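Local structure of fiber protein (Human adenovirus 16, 3CNC) at residues C40-K43 with P49-K52; I68-A73 with F189-N194. The protein forms the trimeric knob at the tip of the viral fibre, which probably attaches the virus to its cell receptor, CD46. All blocks are in the same frame, centred on the assembly; numbering follows the deposited sequence.

Both contacts belong to the beta-sandwich of the adenovirus fibre knob, and their centres lie about 11 Å apart. Along the chain they come in series: contact 1 closes a short loop at the start of strand 51-60, and contact 2 begins on the following strand, 63-72, and reaches across 115 intervening residues to strand 185-194. Strands 51-60 and 63-72 are antiparallel neighbours in one sheet, whereas 185-194 belongs to the facing sheet. The contacts also touch directly: Lys52 N lies 2.7 Å from Met71 O, a probable hydrogen bond, and Cys51 SG packs on Leu70 CD2. A loop closure at the start of strand 51-60 thus adjoins the core between the sheets.

Contact 1: C40-K43 with P49-K52; sequences CVIK and PDCK
Cys40 faces both Asp50 and Cys51 in a classic beta bulge, where the loop 40-43 folds back on the start of strand 51-60 in the fibre-knob beta-sandwich. Cys40 N donates to Cys51 O at 3.0 Å, and Cys40 O receives two backbone N-H groups: a sound bond from Asp50 N, tilted 32° from the carbonyl plane, and a weak one from Cys51 N. Asp50 and the two cysteines are buried, and here the contact is tight. The Asp50 carboxylate reaches back over the loop, because its CG sits between the backbone N and the carbonyl carbon (chi1 66°). Asp50 OD1 takes the N-H of Ile42 N on its syn lone pair at 2.7 Å, in a fairly straight bond (160°), while OD2 accepts a weak bond from Lys43 N. Two successive amides of the loop are thereby held by one side chain, and they would probably offset the nearby Cys40 carbonyl oxygen, 2.9 Å from Asp50 OD1 to Cys40 O. The cysteines are not joined: Cys40 SG stands 4.2 Å from Cys51 SG. Ile42 CD1 comes against Cys51 SG at 3.4 Å, and on this inner side Ile42 and Cys40 extend to Val90 of strand 85-94.

The buried Val41 side chain packs against the more exposed Pro49, Val41 CG2 lying 3.7 Å from Pro49 N. The solvent side is looser. There the extended Lys43 chain leads its amine away from 49-52, and its base alone stays close, with Lys43 CB 3.6 Å from Asp50 OD2.

Contact 2: I68-A73 with F189-N194; sequences ITLMGA and FSWSLN
Ile68 and Phe189 approach each other from opposite directions across the interior of the knob sandwich, the methyl meeting the ring face. Ile68 CD1 stands 3.5 Å from the Phe189 ring centroid and 4° off its normal, a centred CH-pi contact in which all six ring carbons are nearly equidistant from the methyl. The Ile68 side chain is extended, with CG1 anti to the backbone N (chi1 -172°) and CD1 carried onward, which projects the methyl from strand 63-72 toward the facing sheet. Ile68 CD1 also touches Trp191 CH2 at 4.0 Å, so it bridges the two aromatic residues.

Leu70, two residues on, meets Trp191 obliquely. Its CD1 lies over one face of the indole, 4.2 Å from the centroid of the six-membered ring and displaced toward the rim. Backbones stay well apart: the axes of segments 68-72 and 189-194 pass 10.1 Å from each other, with their directions at 63°, and side chains alone span the gap. Phe213 meets the Phe189 ring and Val90 touches Trp191, continuing this core. With aliphatic methyls set against aromatic rings and all four residues buried, the contact probably contributes to holding the two sheets together, through dispersion and hydrophobic burial.

Contact 1: C40-K43 with P49-K52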
ATOM      1  N   CYS A  40       5.411  23.692  -5.339  1.00 54.22           N
ATOM      2  CA  CYS A  40       5.932  23.428  -4.012  1.00 54.22           C
ATOM      3  C   CYS A  40       7.336  23.988  -3.740  1.00 54.22           C
ATOM      4  O   CYS A  40       8.198  23.980  -4.617  1.00 54.22           O
ATOM      5  CB  CYS A  40       5.900  21.906  -3.824  1.00 58.39           C
ATOM      6  SG  CYS A  40       6.294  21.257  -2.209  1.00 58.39           S
ATOM      7  N   VAL A  41       7.557  24.458  -2.513  1.00 58.98           N
ATOM      8  CA  VAL A  41       8.851  25.011  -2.112  1.00 58.98           C
ATOM      9  C   VAL A  41       9.603  24.089  -1.156  1.00 58.98           C
ATOM     10  O   VAL A  41       9.152  23.821  -0.041  1.00 58.98           O
ATOM     11  CB  VAL A  41       8.696  26.387  -1.428  1.00 59.18           C
ATOM     12  CG1 VAL A  41      10.062  26.929  -1.053  1.00 59.18           C
ATOM     13  CG2 VAL A  41       7.979  27.357  -2.354  1.00 59.18           C
ATOM     14  N   ILE A  42      10.764  23.623  -1.594  1.00 60.89           N
ATOM     15  CA  ILE A  42      11.584  22.729  -0.797  1.00 60.89           C
ATOM     16  C   ILE A  42      12.793  23.431  -0.183  1.00 60.89           C
ATOM     17  O   ILE A  42      13.309  22.991   0.854  1.00 60.89           O
ATOM     18  CB  ILE A  42      12.058  21.514  -1.656  1.00 65.32           C
ATOM     19  CG1 ILE A  42      11.210  20.292  -1.326  1.00 65.32           C
ATOM     20  CG2 ILE A  42      13.512  21.189  -1.393  1.00 65.32           C
ATOM     21  CD1 ILE A  42       9.734  20.517  -1.496  1.00 65.32           C
ATOM     22  N   LYS A  43      13.245  24.518  -0.808  1.00 56.14           N
ATOM     23  CA  LYS A  43      14.405  25.243  -0.291  1.00 56.14           C
ATOM     24  C   LYS A  43      14.064  26.148   0.890  1.00 56.14           C
ATOM     25  O   LYS A  43      13.092  26.913   0.843  1.00 56.14           O
ATOM     26  CB  LYS A  43      15.063  26.087  -1.388  1.00 90.32           C
ATOM     27  CG  LYS A  43      16.368  26.732  -0.934  1.00 90.32           C
ATOM     28  CD  LYS A  43      16.904  27.731  -1.945  1.00 90.32           C
ATOM     29  CE  LYS A  43      18.127  28.454  -1.395  1.00 90.32           C
ATOM     30  NZ  LYS A  43      18.566  29.564  -2.287  1.00 90.32           N
ATOM     31  N   PRO A  49       7.860  28.530  -5.830  1.00 61.45           N
ATOM     32  CA  PRO A  49       7.923  27.111  -6.195  1.00 61.45           C
ATOM     33  C   PRO A  49       9.234  26.714  -6.838  1.00 61.45           C
ATOM     34  O   PRO A  49       9.668  27.340  -7.804  1.00 61.45           O
ATOM     35  CB  PRO A  49       6.755  26.951  -7.160  1.00 52.31           C
ATOM     36  CG  PRO A  49       5.741  27.871  -6.580  1.00 52.31           C
ATOM     37  CD  PRO A  49       6.566  29.114  -6.225  1.00 52.31           C
ATOM     38  N   ASP A  50       9.860  25.669  -6.306  1.00 53.72           N
ATOM     39  CA  ASP A  50      11.115  25.185  -6.866  1.00 53.72           C
ATOM     40  C   ASP A  50      11.037  23.688  -7.198  1.00 53.72           C
ATOM     41  O   ASP A  50      12.049  23.045  -7.472  1.00 53.72           O
ATOM     42  CB  ASP A  50      12.273  25.482  -5.907  1.00 79.66           C
ATOM     43  CG  ASP A  50      12.180  24.708  -4.616  1.00 79.66           C
ATOM     44  OD1 ASP A  50      11.052  24.343  -4.215  1.00 79.66           O
ATOM     45  OD2 ASP A  50      13.239  24.478  -3.995  1.00 79.66           O
ATOM     46  N   CYS A  51       9.825  23.140  -7.163  1.00 58.12           N
ATOM     47  CA  CYS A  51       9.600  21.732  -7.502  1.00 58.12           C
ATOM     48  C   CYS A  51       8.109  21.411  -7.650  1.00 58.12           C
ATOM     49  O   CYS A  51       7.242  22.176  -7.214  1.00 58.12           O
ATOM     50  CB  CYS A  51      10.242  20.799  -6.471  1.00 75.62           C
ATOM     51  SG  CYS A  51       9.504  20.855  -4.847  1.00 75.62           S
ATOM     52  N   LYS A  52       7.822  20.279  -8.286  1.00 50.02           N
ATOM     53  CA  LYS A  52       6.449  19.852  -8.530  1.00 50.02           C
ATOM     54  C   LYS A  52       6.022  18.744  -7.574  1.00 50.02           C
ATOM     55  O   LYS A  52       6.625  17.674  -7.544  1.00 50.02           O
ATOM     56  CB  LYS A  52       6.308  19.372  -9.972  1.00 64.10           C
ATOM     57  CG  LYS A  52       6.683  20.418 -10.995  1.00 64.10           C
ATOM     58  CD  LYS A  52       6.952  19.792 -12.352  1.00 64.10           C
ATOM     59  CE  LYS A  52       7.312  20.855 -13.389  1.00 64.10           C
ATOM     60  NZ  LYS A  52       7.734  20.247 -14.688  1.00 64.10           N
TER

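Contact 2: I68-A73 with F189-N194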
ATOM      1  N   ILE A  68       1.814  10.031  -3.328  1.00 38.28           N
ATOM      2  CA  ILE A  68       2.658  11.217  -3.360  1.00 38.28           C
ATOM      3  C   ILE A  68       3.961  11.007  -4.094  1.00 38.28           C
ATOM      4  O   ILE A  68       4.611   9.965  -3.960  1.00 38.28           O
ATOM      5  CB  ILE A  68       2.983  11.735  -1.928  1.00 35.48           C
ATOM      6  CG1 ILE A  68       3.699  13.087  -2.006  1.00 35.48           C
ATOM      7  CG2 ILE A  68       3.851  10.705  -1.175  1.00 35.48           C
ATOM      8  CD1 ILE A  68       3.728  13.851  -0.682  1.00 35.48           C
ATOM      9  N   THR A  69       4.332  12.033  -4.852  1.00 44.44           N
ATOM     10  CA  THR A  69       5.554  12.028  -5.627  1.00 44.44           C
ATOM     11  C   THR A  69       6.114  13.451  -5.815  1.00 44.44           C
ATOM     12  O   THR A  69       5.363  14.432  -5.892  1.00 44.44           O
ATOM     13  CB  THR A  69       5.305  11.380  -7.012  1.00 54.05           C
ATOM     14  OG1 THR A  69       6.533  10.838  -7.500  1.00 54.05           O
ATOM     15  CG2 THR A  69       4.772  12.399  -8.000  1.00 54.05           C
ATOM     16  N   LEU A  70       7.439  13.542  -5.892  1.00 52.79           N
ATOM     17  CA  LEU A  70       8.139  14.815  -6.075  1.00 52.79           C
ATOM     18  C   LEU A  70       8.965  14.874  -7.367  1.00 52.79           C
ATOM     19  O   LEU A  70       9.638  13.905  -7.734  1.00 52.79           O
ATOM     20  CB  LEU A  70       9.100  15.049  -4.918  1.00 51.36           C
ATOM     21  CG  LEU A  70       8.833  16.105  -3.859  1.00 51.36           C
ATOM     22  CD1 LEU A  70      10.117  16.245  -3.057  1.00 51.36           C
ATOM     23  CD2 LEU A  70       8.463  17.461  -4.476  1.00 51.36           C
ATOM     24  N   MET A  71       8.920  16.011  -8.053  1.00 56.92           N
ATOM     25  CA  MET A  71       9.737  16.184  -9.254  1.00 56.92           C
ATOM     26  C   MET A  71      10.432  17.545  -9.205  1.00 56.92           C
ATOM     27  O   MET A  71       9.770  18.582  -9.166  1.00 56.92           O
ATOM     28  CB  MET A  71       8.905  16.086 -10.533  1.00 62.24           C
ATOM     29  CG  MET A  71       9.798  16.060 -11.772  1.00 62.24           C
ATOM     30  SD  MET A  71       8.957  16.288 -13.348  1.00 62.24           S
ATOM     31  CE  MET A  71       8.879  14.616 -13.922  1.00 62.24           C
ATOM     32  N   GLY A  72      11.764  17.536  -9.196  1.00 54.14           N
ATOM     33  CA  GLY A  72      12.527  18.776  -9.142  1.00 54.14           C
ATOM     34  C   GLY A  72      12.239  19.755 -10.276  1.00 54.14           C
ATOM     35  O   GLY A  72      11.937  19.351 -11.400  1.00 54.14           O
ATOM     36  N   ALA A  73      12.331  21.049  -9.980  1.00 57.43           N
ATOM     37  CA  ALA A  73      12.077  22.083 -10.979  1.00 57.43           C
ATOM     38  C   ALA A  73      13.010  23.305 -10.840  1.00 57.43           C
ATOM     39  O   ALA A  73      12.621  24.444 -11.117  1.00 57.43           O
ATOM     40  CB  ALA A  73      10.623  22.520 -10.896  1.00 41.48           C
ATOM     41  N   PHE A 189       5.850  15.270   5.158  1.00 52.46           N
ATOM     42  CA  PHE A 189       6.554  14.193   4.495  1.00 52.46           C
ATOM     43  C   PHE A 189       8.023  14.565   4.426  1.00 52.46           C
ATOM     44  O   PHE A 189       8.366  15.739   4.258  1.00 52.46           O
ATOM     45  CB  PHE A 189       6.057  14.000   3.063  1.00 42.81           C
ATOM     46  CG  PHE A 189       4.591  13.756   2.951  1.00 42.81           C
ATOM     47  CD1 PHE A 189       3.698  14.817   2.954  1.00 42.81           C
ATOM     48  CD2 PHE A 189       4.101  12.460   2.817  1.00 42.81           C
ATOM     49  CE1 PHE A 189       2.330  14.598   2.822  1.00 42.81           C
ATOM     50  CE2 PHE A 189       2.731  12.219   2.682  1.00 42.81           C
ATOM     51  CZ  PHE A 189       1.842  13.285   2.684  1.00 42.81           C
ATOM     52  N   SER A 190       8.881  13.569   4.581  1.00 50.03           N
ATOM     53  CA  SER A 190      10.312  13.776   4.470  1.00 50.03           C
ATOM     54  C   SER A 190      10.908  12.521   3.830  1.00 50.03           C
ATOM     55  O   SER A 190      10.529  11.400   4.175  1.00 50.03           O
ATOM     56  CB  SER A 190      10.968  14.052   5.839  1.00 63.61           C
ATOM     57  OG  SER A 190      10.989  12.914   6.678  1.00 63.61           O
ATOM     58  N   TRP A 191      11.806  12.733   2.872  1.00 56.41           N
ATOM     59  CA  TRP A 191      12.491  11.655   2.165  1.00 56.41           C
ATOM     60  C   TRP A 191      13.935  11.717   2.614  1.00 56.41           C
ATOM     61  O   TRP A 191      14.521  12.793   2.664  1.00 56.41           O
ATOM     62  CB  TRP A 191      12.447  11.879   0.656  1.00 45.95           C
ATOM     63  CG  TRP A 191      11.096  11.761   0.046  1.00 45.95           C
ATOM     64  CD1 TRP A 191      10.629  10.725  -0.701  1.00 45.95           C
ATOM     65  CD2 TRP A 191      10.062  12.753   0.055  1.00 45.95           C
ATOM     66  NE1 TRP A 191       9.372  11.010  -1.171  1.00 45.95           N
ATOM     67  CE2 TRP A 191       8.996  12.247  -0.723  1.00 45.95           C
ATOM     68  CE3 TRP A 191       9.932  14.020   0.643  1.00 45.95           C
ATOM     69  CZ2 TRP A 191       7.810  12.965  -0.937  1.00 45.95           C
ATOM     70  CZ3 TRP A 191       8.747  14.741   0.432  1.00 45.95           C
ATOM     71  CH2 TRP A 191       7.702  14.208  -0.353  1.00 45.95           C
ATOM     72  N   SER A 192      14.519  10.571   2.924  1.00 63.76           N
ATOM     73  CA  SER A 192      15.897  10.570   3.379  1.00 63.76           C
ATOM     74  C   SER A 192      16.836   9.722   2.535  1.00 63.76           C
ATOM     75  O   SER A 192      16.622   8.521   2.356  1.00 63.76           O
ATOM     76  CB  SER A 192      15.954  10.106   4.832  1.00 71.45           C
ATOM     77  OG  SER A 192      17.287  10.061   5.291  1.00 71.45           O
ATOM     78  N   LEU A 193      17.878  10.366   2.020  1.00 63.75           N
ATOM     79  CA  LEU A 193      18.892   9.698   1.216  1.00 63.75           C
ATOM     80  C   LEU A 193      20.141   9.584   2.069  1.00 63.75           C
ATOM     81  O   LEU A 193      20.713  10.597   2.462  1.00 63.75           O
ATOM     82  CB  LEU A 193      19.221  10.518  -0.032  1.00 58.08           C
ATOM     83  CG  LEU A 193      20.416  10.016  -0.858  1.00 58.08           C
ATOM     84  CD1 LEU A 193      20.108   8.637  -1.426  1.00 58.08           C
ATOM     85  CD2 LEU A 193      20.729  11.005  -1.988  1.00 58.08           C
ATOM     86  N   ASN A 194      20.552   8.360   2.372  1.00 63.23           N
ATOM     87  CA  ASN A 194      21.748   8.129   3.172  1.00 63.23           C
ATOM     88  C   ASN A 194      22.564   6.999   2.539  1.00 63.23           C
ATOM     89  O   ASN A 194      22.547   5.857   3.006  1.00 63.23           O
ATOM     90  CB  ASN A 194      21.362   7.763   4.604  1.00 70.93           C
ATOM     91  CG  ASN A 194      22.574   7.599   5.509  1.00 70.93           C
ATOM     92  OD1 ASN A 194      23.423   8.489   5.591  1.00 70.93           O
ATOM     93  ND2 ASN A 194      22.658   6.460   6.195  1.00 70.93           N
TER